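Local coordinates for protein yojF (Bacillus subtilis, PDB 1NJH) that is of unknown function and belongs to the DUF1806 family, folding as an antiparallel beta-sheet with one short helix laid against it, at residues I7-L16 with Y57-Y68; E91-G99 with S109-F117. All blocks are in the same frame, centred on the assembly; numbering follows the deposited sequence.

Interaction 1 of 2, residues I7-L16 with Y57-Y68; sequences IIKEDVQASL and YHQAKIKGNGPY. With IPA (isopropyl alcohol), chain B.
Ile7 lays its CG2 methyl over one face of the Tyr68 ring, a CH-pi contact 3.8 Å from Ile7 CG2 to the ring centroid. The methyl sits toward the rim, 24° off the ring normal. With CG1 beside the backbone N (chi1 -76°), CG2 is the branch that sits over the ring, with CB and CD1 also touching its CD2 side. The backbone N of Gly66 lies over the opposite face. This is a helix packed on an antiparallel beta-sheet: helix 9-16 runs nearly antiparallel to strand 59-63, their axes 7.9 Å apart. Ile62 is the strand's main apolar contribution. Ile62 CD1 meets Val12 CG1 at 3.7 Å, the two side chains crossing at about a right angle. Further along the helix, Leu16 CB rests on Ala60 CB. Tyr87 covers Ile7 and Val12 from strand 78-89.

Gln13 reads the strand's backbone with both ends of its amide. The bend at chi2 (64°) turns the amide onto the strand. Gln13 OE1 accepts from Ile62 N at 3.1 Å, and Gln13 NE2 donates to Ala60 O at 3.0 Å. The second bond is almost straight at NE2 and lies in the amide plane, but it reaches Ala60 O from above the carbonyl plane. NE2 also bonds to Glu17, and a water bridges OE1 to Ile62 O. Together these bonds fix the amide's rotation.

Lys9 extends beside the other end of the strand. Lys9 NZ donates to Gly64 O at 2.9 Å and to the hydroxyl of an isopropanol, probably from the crystallisation liquor. Gly64 has backbone angles that call for glycine. At the far end of the contact, Tyr57 OH donates to Leu16 O at 2.7 Å, in the carbonyl plane and on a lone pair.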
loop_
_atom_site.group_PDB
_atom_site.type_symbol
_atom_site.label_atom_id
_atom_site.label_comp_id
_atom_site.label_asym_id
_atom_site.label_seq_id
_atom_site.Cartn_x
_atom_site.Cartn_y
_atom_site.Cartn_z
ATOM N N ILE A 7 -16.993 -3.913 -12.654
ATOM C CA ILE A 7 -17.423 -2.851 -11.753
ATOM C C ILE A 7 -18.642 -2.030 -12.169
ATOM O O ILE A 7 -18.731 -1.535 -13.293
ATOM C CB ILE A 7 -16.249 -1.867 -11.474
ATOM C CG1 ILE A 7 -15.275 -2.519 -10.491
ATOM C CG2 ILE A 7 -16.775 -0.524 -10.941
ATOM C CD1 ILE A 7 -14.039 -1.681 -10.215
ATOM N N ILE A 8 -19.582 -1.911 -11.238
ATOM C CA ILE A 8 -20.778 -1.098 -11.431
ATOM C C ILE A 8 -20.489 0.062 -10.486
ATOM O O ILE A 8 -20.646 -0.054 -9.267
ATOM C CB ILE A 8 -22.064 -1.823 -10.984
ATOM C CG1 ILE A 8 -22.295 -3.056 -11.855
ATOM C CG2 ILE A 8 -23.256 -0.878 -11.102
ATOM C CD1 ILE A 8 -23.454 -3.914 -11.404
ATOM N N LYS A 9 -20.027 1.163 -11.064
ATOM C CA LYS A 9 -19.646 2.348 -10.321
ATOM C C LYS A 9 -20.534 2.735 -9.148
ATOM O O LYS A 9 -20.048 2.917 -8.030
ATOM C CB LYS A 9 -19.529 3.517 -11.284
ATOM C CG LYS A 9 -18.607 4.607 -10.803
ATOM C CD LYS A 9 -18.499 5.683 -11.853
ATOM C CE LYS A 9 -17.610 6.814 -11.399
ATOM N NZ LYS A 9 -17.517 7.845 -12.463
ATOM N N GLU A 10 -21.836 2.862 -9.389
ATOM C CA GLU A 10 -22.752 3.250 -8.324
ATOM C C GLU A 10 -22.861 2.260 -7.169
ATOM O O GLU A 10 -23.063 2.674 -6.017
ATOM C CB GLU A 10 -24.144 3.525 -8.904
ATOM C CG GLU A 10 -24.324 4.923 -9.494
ATOM C CD GLU A 10 -23.378 5.222 -10.644
ATOM O OE1 GLU A 10 -22.151 5.263 -10.419
ATOM O OE2 GLU A 10 -23.862 5.418 -11.780
ATOM N N ASP A 11 -22.733 0.963 -7.465
ATOM C CA ASP A 11 -22.826 -0.076 -6.438
ATOM C C ASP A 11 -21.580 -0.041 -5.557
ATOM O O ASP A 11 -21.671 -0.186 -4.339
ATOM C CB ASP A 11 -22.972 -1.471 -7.072
ATOM C CG ASP A 11 -23.463 -2.535 -6.077
ATOM O OD1 ASP A 11 -22.987 -3.692 -6.151
ATOM O OD2 ASP A 11 -24.336 -2.228 -5.228
ATOM N N VAL A 12 -20.419 0.161 -6.171
ATOM C CA VAL A 12 -19.169 0.236 -5.411
ATOM C C VAL A 12 -19.210 1.467 -4.513
ATOM O O VAL A 12 -18.859 1.397 -3.330
ATOM C CB VAL A 12 -17.939 0.333 -6.337
ATOM C CG1 VAL A 12 -16.697 0.638 -5.507
ATOM C CG2 VAL A 12 -17.744 -0.971 -7.079
ATOM N N GLN A 13 -19.652 2.591 -5.076
ATOM C CA GLN A 13 -19.743 3.825 -4.308
ATOM C C GLN A 13 -20.631 3.608 -3.091
ATOM O O GLN A 13 -20.300 4.026 -1.987
ATOM C CB GLN A 13 -20.316 4.961 -5.159
ATOM C CG GLN A 13 -20.429 6.274 -4.394
ATOM C CD GLN A 13 -19.072 6.816 -3.959
ATOM O OE1 GLN A 13 -18.131 6.888 -4.759
ATOM N NE2 GLN A 13 -18.971 7.212 -2.697
ATOM N N ALA A 14 -21.767 2.951 -3.292
ATOM C CA ALA A 14 -22.676 2.685 -2.184
ATOM C C ALA A 14 -22.002 1.794 -1.145
ATOM O O ALA A 14 -22.199 1.961 0.055
ATOM C CB ALA A 14 -23.949 2.019 -2.700
ATOM N N SER A 15 -21.202 0.842 -1.610
ATOM C CA SER A 15 -20.507 -0.069 -0.706
ATOM C C SER A 15 -19.414 0.654 0.090
ATOM O O SER A 15 -19.218 0.394 1.282
ATOM C CB SER A 15 -19.893 -1.224 -1.507
ATOM O OG SER A 15 -19.272 -2.166 -0.647
ATOM N N LEU A 16 -18.702 1.565 -0.566
ATOM C CA LEU A 16 -17.648 2.310 0.114
ATOM C C LEU A 16 -18.229 3.164 1.235
ATOM O O LEU A 16 -17.698 3.191 2.341
ATOM C CB LEU A 16 -16.882 3.203 -0.871
ATOM C CG LEU A 16 -16.020 2.537 -1.953
ATOM C CD1 LEU A 16 -15.582 3.593 -2.981
ATOM C CD2 LEU A 16 -14.778 1.884 -1.341
ATOM N N TYR A 57 -12.009 5.754 7.518
ATOM C CA TYR A 57 -12.048 6.810 6.504
ATOM C C TYR A 57 -13.382 7.536 6.563
ATOM O O TYR A 57 -14.421 6.920 6.831
ATOM C CB TYR A 57 -11.781 6.234 5.096
ATOM C CG TYR A 57 -12.749 5.186 4.599
ATOM C CD1 TYR A 57 -13.955 5.545 3.997
ATOM C CD2 TYR A 57 -12.408 3.827 4.631
ATOM C CE1 TYR A 57 -14.793 4.582 3.425
ATOM C CE2 TYR A 57 -13.238 2.855 4.059
ATOM C CZ TYR A 57 -14.420 3.242 3.460
ATOM O OH TYR A 57 -15.230 2.311 2.868
ATOM N N HIS A 58 -13.361 8.848 6.312
ATOM C CA HIS A 58 -14.593 9.642 6.374
ATOM C C HIS A 58 -15.173 10.079 5.031
ATOM O O HIS A 58 -16.338 10.480 4.949
ATOM C CB HIS A 58 -14.398 10.853 7.299
ATOM C CG HIS A 58 -13.059 11.514 7.175
ATOM N ND1 HIS A 58 -12.822 12.575 6.326
ATOM C CD2 HIS A 58 -11.882 11.271 7.803
ATOM C CE1 HIS A 58 -11.562 12.955 6.438
ATOM N NE2 HIS A 58 -10.969 12.180 7.328
ATOM N N GLN A 59 -14.362 10.018 3.985
ATOM C CA GLN A 59 -14.808 10.340 2.632
ATOM C C GLN A 59 -14.239 9.245 1.740
ATOM O O GLN A 59 -13.138 8.742 1.984
ATOM C CB GLN A 59 -14.309 11.715 2.186
ATOM C CG GLN A 59 -15.124 12.864 2.766
ATOM C CD GLN A 59 -16.569 12.867 2.283
ATOM O OE1 GLN A 59 -17.478 13.285 3.009
ATOM N NE2 GLN A 59 -16.787 12.415 1.051
ATOM N N ALA A 60 -15.007 8.858 0.725
ATOM C CA ALA A 60 -14.597 7.802 -0.192
ATOM C C ALA A 60 -15.267 8.014 -1.527
ATOM O O ALA A 60 -16.447 8.368 -1.590
ATOM C CB ALA A 60 -14.993 6.427 0.381
ATOM N N LYS A 61 -14.518 7.803 -2.602
ATOM C CA LYS A 61 -15.076 7.968 -3.924
ATOM C C LYS A 61 -14.423 7.103 -4.978
ATOM O O LYS A 61 -13.199 6.957 -5.006
ATOM C CB LYS A 61 -14.976 9.439 -4.342
ATOM C CG LYS A 61 -15.589 9.744 -5.704
ATOM C CD LYS A 61 -15.734 11.245 -5.908
ATOM C CE LYS A 61 -16.321 11.585 -7.279
ATOM N NZ LYS A 61 -17.680 11.012 -7.487
ATOM N N ILE A 62 -15.245 6.500 -5.833
ATOM C CA ILE A 62 -14.721 5.726 -6.941
ATOM C C ILE A 62 -14.948 6.633 -8.146
ATOM O O ILE A 62 -16.036 7.194 -8.308
ATOM C CB ILE A 62 -15.442 4.366 -7.123
ATOM C CG1 ILE A 62 -14.938 3.697 -8.406
ATOM C CG2 ILE A 62 -16.955 4.556 -7.104
ATOM C CD1 ILE A 62 -15.339 2.231 -8.529
ATOM N N LYS A 63 -13.904 6.805 -8.952
ATOM C CA LYS A 63 -13.963 7.670 -10.134
ATOM C C LYS A 63 -13.499 6.971 -11.400
ATOM O O LYS A 63 -12.868 5.908 -11.358
ATOM C CB LYS A 63 -13.095 8.918 -9.929
ATOM C CG LYS A 63 -13.467 9.769 -8.729
ATOM C CD LYS A 63 -12.604 11.027 -8.663
ATOM C CE LYS A 63 -12.899 11.835 -7.408
ATOM N NZ LYS A 63 -12.178 13.142 -7.380
ATOM N N GLY A 64 -13.801 7.597 -12.535
ATOM C CA GLY A 64 -13.410 7.039 -13.813
ATOM C C GLY A 64 -14.567 6.352 -14.505
ATOM O O GLY A 64 -15.661 6.269 -13.953
ATOM N N ASN A 65 -14.326 5.859 -15.714
ATOM C CA ASN A 65 -15.358 5.176 -16.477
ATOM C C ASN A 65 -14.914 3.778 -16.882
ATOM O O ASN A 65 -15.586 3.109 -17.666
ATOM C CB ASN A 65 -15.714 5.995 -17.720
ATOM C CG ASN A 65 -16.341 7.332 -17.371
ATOM O OD1 ASN A 65 -17.465 7.393 -16.870
ATOM N ND2 ASN A 65 -15.608 8.413 -17.621
ATOM N N GLY A 66 -13.780 3.341 -16.342
ATOM C CA GLY A 66 -13.265 2.019 -16.659
ATOM C C GLY A 66 -11.942 2.051 -17.402
ATOM O O GLY A 66 -11.895 2.476 -18.556
ATOM N N PRO A 67 -10.834 1.642 -16.762
ATOM C CA PRO A 67 -10.782 1.163 -15.375
ATOM C C PRO A 67 -11.164 2.270 -14.398
ATOM O O PRO A 67 -11.380 3.406 -14.797
ATOM C CB PRO A 67 -9.326 0.726 -15.215
ATOM C CG PRO A 67 -8.949 0.308 -16.616
ATOM C CD PRO A 67 -9.537 1.440 -17.427
ATOM N N TYR A 68 -11.218 1.936 -13.114
ATOM C CA TYR A 68 -11.605 2.901 -12.093
ATOM C C TYR A 68 -10.531 3.156 -11.051
ATOM O O TYR A 68 -9.552 2.424 -10.957
ATOM C CB TYR A 68 -12.868 2.411 -11.395
ATOM C CG TYR A 68 -14.012 2.174 -12.351
ATOM C CD1 TYR A 68 -14.904 3.196 -12.665
ATOM C CD2 TYR A 68 -14.180 0.932 -12.970
ATOM C CE1 TYR A 68 -15.941 2.993 -13.571
ATOM C CE2 TYR A 68 -15.213 0.715 -13.883
ATOM C CZ TYR A 68 -16.089 1.751 -14.176
ATOM O OH TYR A 68 -17.114 1.553 -15.077
HETATM C C1 IPA B . -14.933 11.770 -11.725
HETATM C C2 IPA B . -16.043 11.054 -12.281
HETATM C C3 IPA B . -15.616 10.184 -13.404
HETATM O O2 IPA B . -16.635 10.309 -11.211
HETATM O O HOH W 1 -18.748 7.666 -7.312
#

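Interaction 2 of 2, residues E91-G99 with S109-F117; sequences EENRLLMAG and SLQISEKPF
Arg94 starts with CG beside its backbone N (chi1 -61°) and bends at chi3 (-56°), which brings the guanidinium alongside Phe117. The two planes are 26° apart, and Arg94 NH1 comes obliquely to Phe117 CD1 at 3.6 Å. Arg94 CG and CD pass close to Ser113 OG. A water joins NH1, Ser113 OG and Pro116 O. Glu92 OE1 lies over a guanidinium face, an interaction of charges alone, while NE forms a salt bridge with Asp90. With an alanine here, Asp90 would probably lose the charge it pairs with, and a gap would open beside the Phe117 ring.

Next to this end, strands 95-99 and 109-113 pair as the two arms of an antiparallel beta hairpin. Leu95 with Ile112 and Met97 with Leu110 are hydrogen-bonded pairs. Met97, a selenomethionine, lies side by side with Leu110, Met97 CE 3.6 Å from Leu110 CD2. Leu96 CD2 packs on the amide carbon Gln111 CD at 3.8 Å on the other face. Beyond the strand ends, Asn93 ND2 donates to Glu114 OE2 on its anti side.

Strands 78-89 and 24-32 flank the hairpin in the sheet, and helix 9-18 covers the face of Leu95, Met97 and Ile112.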
loop_
_atom_site.group_PDB
_atom_site.type_symbol
_atom_site.label_atom_id
_atom_site.label_comp_id
_atom_site.label_asym_id
_atom_site.label_seq_id
_atom_site.Cartn_x
_atom_site.Cartn_y
_atom_site.Cartn_z
ATOM N N GLU A 91 -19.775 -13.197 1.021
ATOM C CA GLU A 91 -20.650 -13.672 2.086
ATOM C C GLU A 91 -20.341 -13.035 3.432
ATOM O O GLU A 91 -21.217 -12.939 4.300
ATOM C CB GLU A 91 -20.553 -15.197 2.201
ATOM C CG GLU A 91 -19.129 -15.741 2.276
ATOM C CD GLU A 91 -18.400 -15.700 0.935
ATOM O OE1 GLU A 91 -17.238 -16.158 0.874
ATOM O OE2 GLU A 91 -18.987 -15.216 -0.056
ATOM N N GLU A 92 -19.097 -12.599 3.608
ATOM C CA GLU A 92 -18.688 -11.965 4.856
ATOM C C GLU A 92 -18.868 -10.458 4.765
ATOM O O GLU A 92 -18.435 -9.711 5.644
ATOM C CB GLU A 92 -17.233 -12.310 5.169
ATOM C CG GLU A 92 -17.036 -13.757 5.590
ATOM C CD GLU A 92 -15.583 -14.175 5.571
ATOM O OE1 GLU A 92 -14.753 -13.482 6.198
ATOM O OE2 GLU A 92 -15.270 -15.199 4.928
ATOM N N ASN A 93 -19.529 -10.021 3.699
ATOM C CA ASN A 93 -19.785 -8.608 3.483
ATOM C C ASN A 93 -18.475 -7.831 3.347
ATOM O O ASN A 93 -18.329 -6.735 3.889
ATOM C CB ASN A 93 -20.608 -8.037 4.636
ATOM C CG ASN A 93 -21.103 -6.637 4.353
ATOM O OD1 ASN A 93 -21.827 -6.408 3.385
ATOM N ND2 ASN A 93 -20.714 -5.690 5.197
ATOM N N ARG A 94 -17.517 -8.400 2.629
ATOM C CA ARG A 94 -16.251 -7.705 2.436
ATOM C C ARG A 94 -16.212 -7.215 1.001
ATOM O O ARG A 94 -16.496 -7.975 0.068
ATOM C CB ARG A 94 -15.069 -8.645 2.718
ATOM C CG ARG A 94 -15.043 -9.171 4.136
ATOM C CD ARG A 94 -13.849 -10.082 4.373
ATOM N NE ARG A 94 -13.802 -11.199 3.433
ATOM C CZ ARG A 94 -12.916 -12.188 3.505
ATOM N NH1 ARG A 94 -12.011 -12.194 4.476
ATOM N NH2 ARG A 94 -12.926 -13.160 2.601
ATOM N N LEU A 95 -15.887 -5.934 0.823
ATOM C CA LEU A 95 -15.803 -5.364 -0.508
ATOM C C LEU A 95 -14.431 -5.709 -1.081
ATOM O O LEU A 95 -13.390 -5.276 -0.569
ATOM C CB LEU A 95 -16.003 -3.835 -0.470
ATOM C CG LEU A 95 -15.758 -3.044 -1.766
ATOM C CD1 LEU A 95 -16.772 -3.461 -2.836
ATOM C CD2 LEU A 95 -15.898 -1.540 -1.488
ATOM N N LEU A 96 -14.454 -6.510 -2.137
ATOM C CA LEU A 96 -13.249 -6.956 -2.825
ATOM C C LEU A 96 -13.150 -6.324 -4.202
ATOM O O LEU A 96 -14.054 -6.468 -5.027
ATOM C CB LEU A 96 -13.271 -8.479 -2.991
ATOM C CG LEU A 96 -13.669 -9.274 -1.752
ATOM C CD1 LEU A 96 -13.594 -10.745 -2.076
ATOM C CD2 LEU A 96 -12.775 -8.919 -0.585
HETATM N N MSE A 97 -12.056 -5.620 -4.469
HETATM C CA MSE A 97 -11.898 -5.003 -5.775
HETATM C C MSE A 97 -10.540 -5.367 -6.358
HETATM O O MSE A 97 -9.572 -5.601 -5.628
HETATM C CB MSE A 97 -12.029 -3.484 -5.654
HETATM C CG MSE A 97 -13.387 -3.052 -5.180
HETATM SE SE MSE A 97 -13.366 -1.192 -4.680
HETATM C CE MSE A 97 -12.439 -1.371 -2.974
ATOM N N ALA A 98 -10.462 -5.415 -7.682
ATOM C CA ALA A 98 -9.203 -5.771 -8.318
ATOM C C ALA A 98 -9.133 -5.340 -9.766
ATOM O O ALA A 98 -10.147 -5.001 -10.385
ATOM C CB ALA A 98 -8.988 -7.284 -8.219
ATOM N N GLY A 99 -7.919 -5.355 -10.301
ATOM C CA GLY A 99 -7.701 -4.999 -11.684
ATOM C C GLY A 99 -6.490 -5.756 -12.185
ATOM O O GLY A 99 -5.603 -6.087 -11.410
ATOM N N SER A 109 -5.094 -5.012 -6.122
ATOM C CA SER A 109 -6.182 -5.490 -5.294
ATOM C C SER A 109 -6.386 -4.548 -4.121
ATOM O O SER A 109 -5.417 -4.145 -3.481
ATOM C CB SER A 109 -5.855 -6.903 -4.778
ATOM O OG SER A 109 -6.776 -7.320 -3.788
ATOM N N LEU A 110 -7.643 -4.161 -3.884
ATOM C CA LEU A 110 -8.004 -3.313 -2.742
ATOM C C LEU A 110 -9.219 -3.998 -2.143
ATOM O O LEU A 110 -10.226 -4.213 -2.834
ATOM C CB LEU A 110 -8.357 -1.873 -3.159
ATOM C CG LEU A 110 -8.848 -0.991 -1.990
ATOM C CD1 LEU A 110 -7.768 -0.824 -0.919
ATOM C CD2 LEU A 110 -9.287 0.391 -2.533
ATOM N N GLN A 111 -9.111 -4.380 -0.873
ATOM C CA GLN A 111 -10.189 -5.070 -0.173
ATOM C C GLN A 111 -10.450 -4.390 1.179
ATOM O O GLN A 111 -9.512 -3.982 1.866
ATOM C CB GLN A 111 -9.801 -6.536 0.050
ATOM C CG GLN A 111 -9.234 -7.257 -1.181
ATOM C CD GLN A 111 -9.034 -8.744 -0.910
ATOM O OE1 GLN A 111 -8.776 -9.138 0.222
ATOM N NE2 GLN A 111 -9.148 -9.563 -1.944
ATOM N N ILE A 112 -11.724 -4.298 1.558
ATOM C CA ILE A 112 -12.147 -3.650 2.796
ATOM C C ILE A 112 -13.053 -4.600 3.574
ATOM O O ILE A 112 -13.981 -5.163 3.002
ATOM C CB ILE A 112 -12.932 -2.345 2.466
ATOM C CG1 ILE A 112 -12.073 -1.455 1.560
ATOM C CG2 ILE A 112 -13.337 -1.633 3.750
ATOM C CD1 ILE A 112 -12.745 -0.199 1.034
ATOM N N SER A 113 -12.792 -4.739 4.872
ATOM C CA SER A 113 -13.565 -5.631 5.737
ATOM C C SER A 113 -13.679 -5.086 7.153
ATOM O O SER A 113 -12.806 -4.361 7.621
ATOM C CB SER A 113 -12.890 -7.007 5.778
ATOM O OG SER A 113 -13.611 -7.926 6.598
ATOM N N GLU A 114 -14.763 -5.438 7.840
ATOM C CA GLU A 114 -14.958 -5.004 9.209
ATOM C C GLU A 114 -14.102 -5.872 10.136
ATOM O O GLU A 114 -13.842 -5.512 11.282
ATOM C CB GLU A 114 -16.434 -5.121 9.590
ATOM C CG GLU A 114 -17.363 -4.406 8.627
ATOM C CD GLU A 114 -18.828 -4.613 8.958
ATOM O OE1 GLU A 114 -19.272 -4.123 10.017
ATOM O OE2 GLU A 114 -19.533 -5.268 8.159
ATOM N N LYS A 115 -13.652 -7.014 9.628
ATOM C CA LYS A 115 -12.824 -7.916 10.418
ATOM C C LYS A 115 -11.508 -8.198 9.704
ATOM O O LYS A 115 -11.415 -8.043 8.495
ATOM C CB LYS A 115 -13.553 -9.241 10.642
ATOM C CG LYS A 115 -14.803 -9.133 11.485
ATOM C CD LYS A 115 -15.479 -10.487 11.569
ATOM C CE LYS A 115 -16.794 -10.412 12.317
ATOM N NZ LYS A 115 -17.473 -11.738 12.287
ATOM N N PRO A 116 -10.474 -8.624 10.448
ATOM C CA PRO A 116 -9.169 -8.926 9.855
ATOM C C PRO A 116 -9.256 -9.957 8.734
ATOM O O PRO A 116 -10.070 -10.894 8.777
ATOM C CB PRO A 116 -8.366 -9.476 11.042
ATOM C CG PRO A 116 -8.947 -8.754 12.200
ATOM C CD PRO A 116 -10.429 -8.803 11.911
ATOM N N PHE A 117 -8.408 -9.797 7.729
ATOM C CA PHE A 117 -8.361 -10.761 6.639
ATOM C C PHE A 117 -7.458 -11.907 7.093
ATOM O O PHE A 117 -6.382 -11.666 7.634
ATOM C CB PHE A 117 -7.732 -10.131 5.400
ATOM C CG PHE A 117 -8.624 -9.170 4.688
ATOM C CD1 PHE A 117 -9.564 -9.630 3.778
ATOM C CD2 PHE A 117 -8.549 -7.803 4.953
ATOM C CE1 PHE A 117 -10.430 -8.737 3.132
ATOM C CE2 PHE A 117 -9.404 -6.904 4.315
ATOM C CZ PHE A 117 -10.342 -7.368 3.410
HETATM O O HOH W 2 -16.286 -9.660 7.858
HETATM O O HOH W 3 -17.061 -6.929 6.336
HETATM O O HOH W 4 -12.347 -10.427 6.971
HETATM O O HOH W 5 -9.285 -8.224 -4.663
#

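Interactions 1 and 2 share one sheet and meet through helix 9-18. Val12 and Leu16, which pack on strand 59-63 in interaction 1, also touch the hairpin of interaction 2: Leu16 CD2 reaches Leu95 CD2 at 3.6 Å, and Val12 CG1 lies near Met97 SE. Both contacts are partly buried. In interaction 1 the Gln13 amide bonds lie midway along the contact, beside the apolar packing. In interaction 2 the charged groups lie mostly past the strands, near Arg94. Interaction 1 joins a helix to a strand, and side chains of Gln13, Lys9 and Tyr57 supply the bonds to the backbone. Interaction 2 joins two neighbouring strands, whose backbones bond directly.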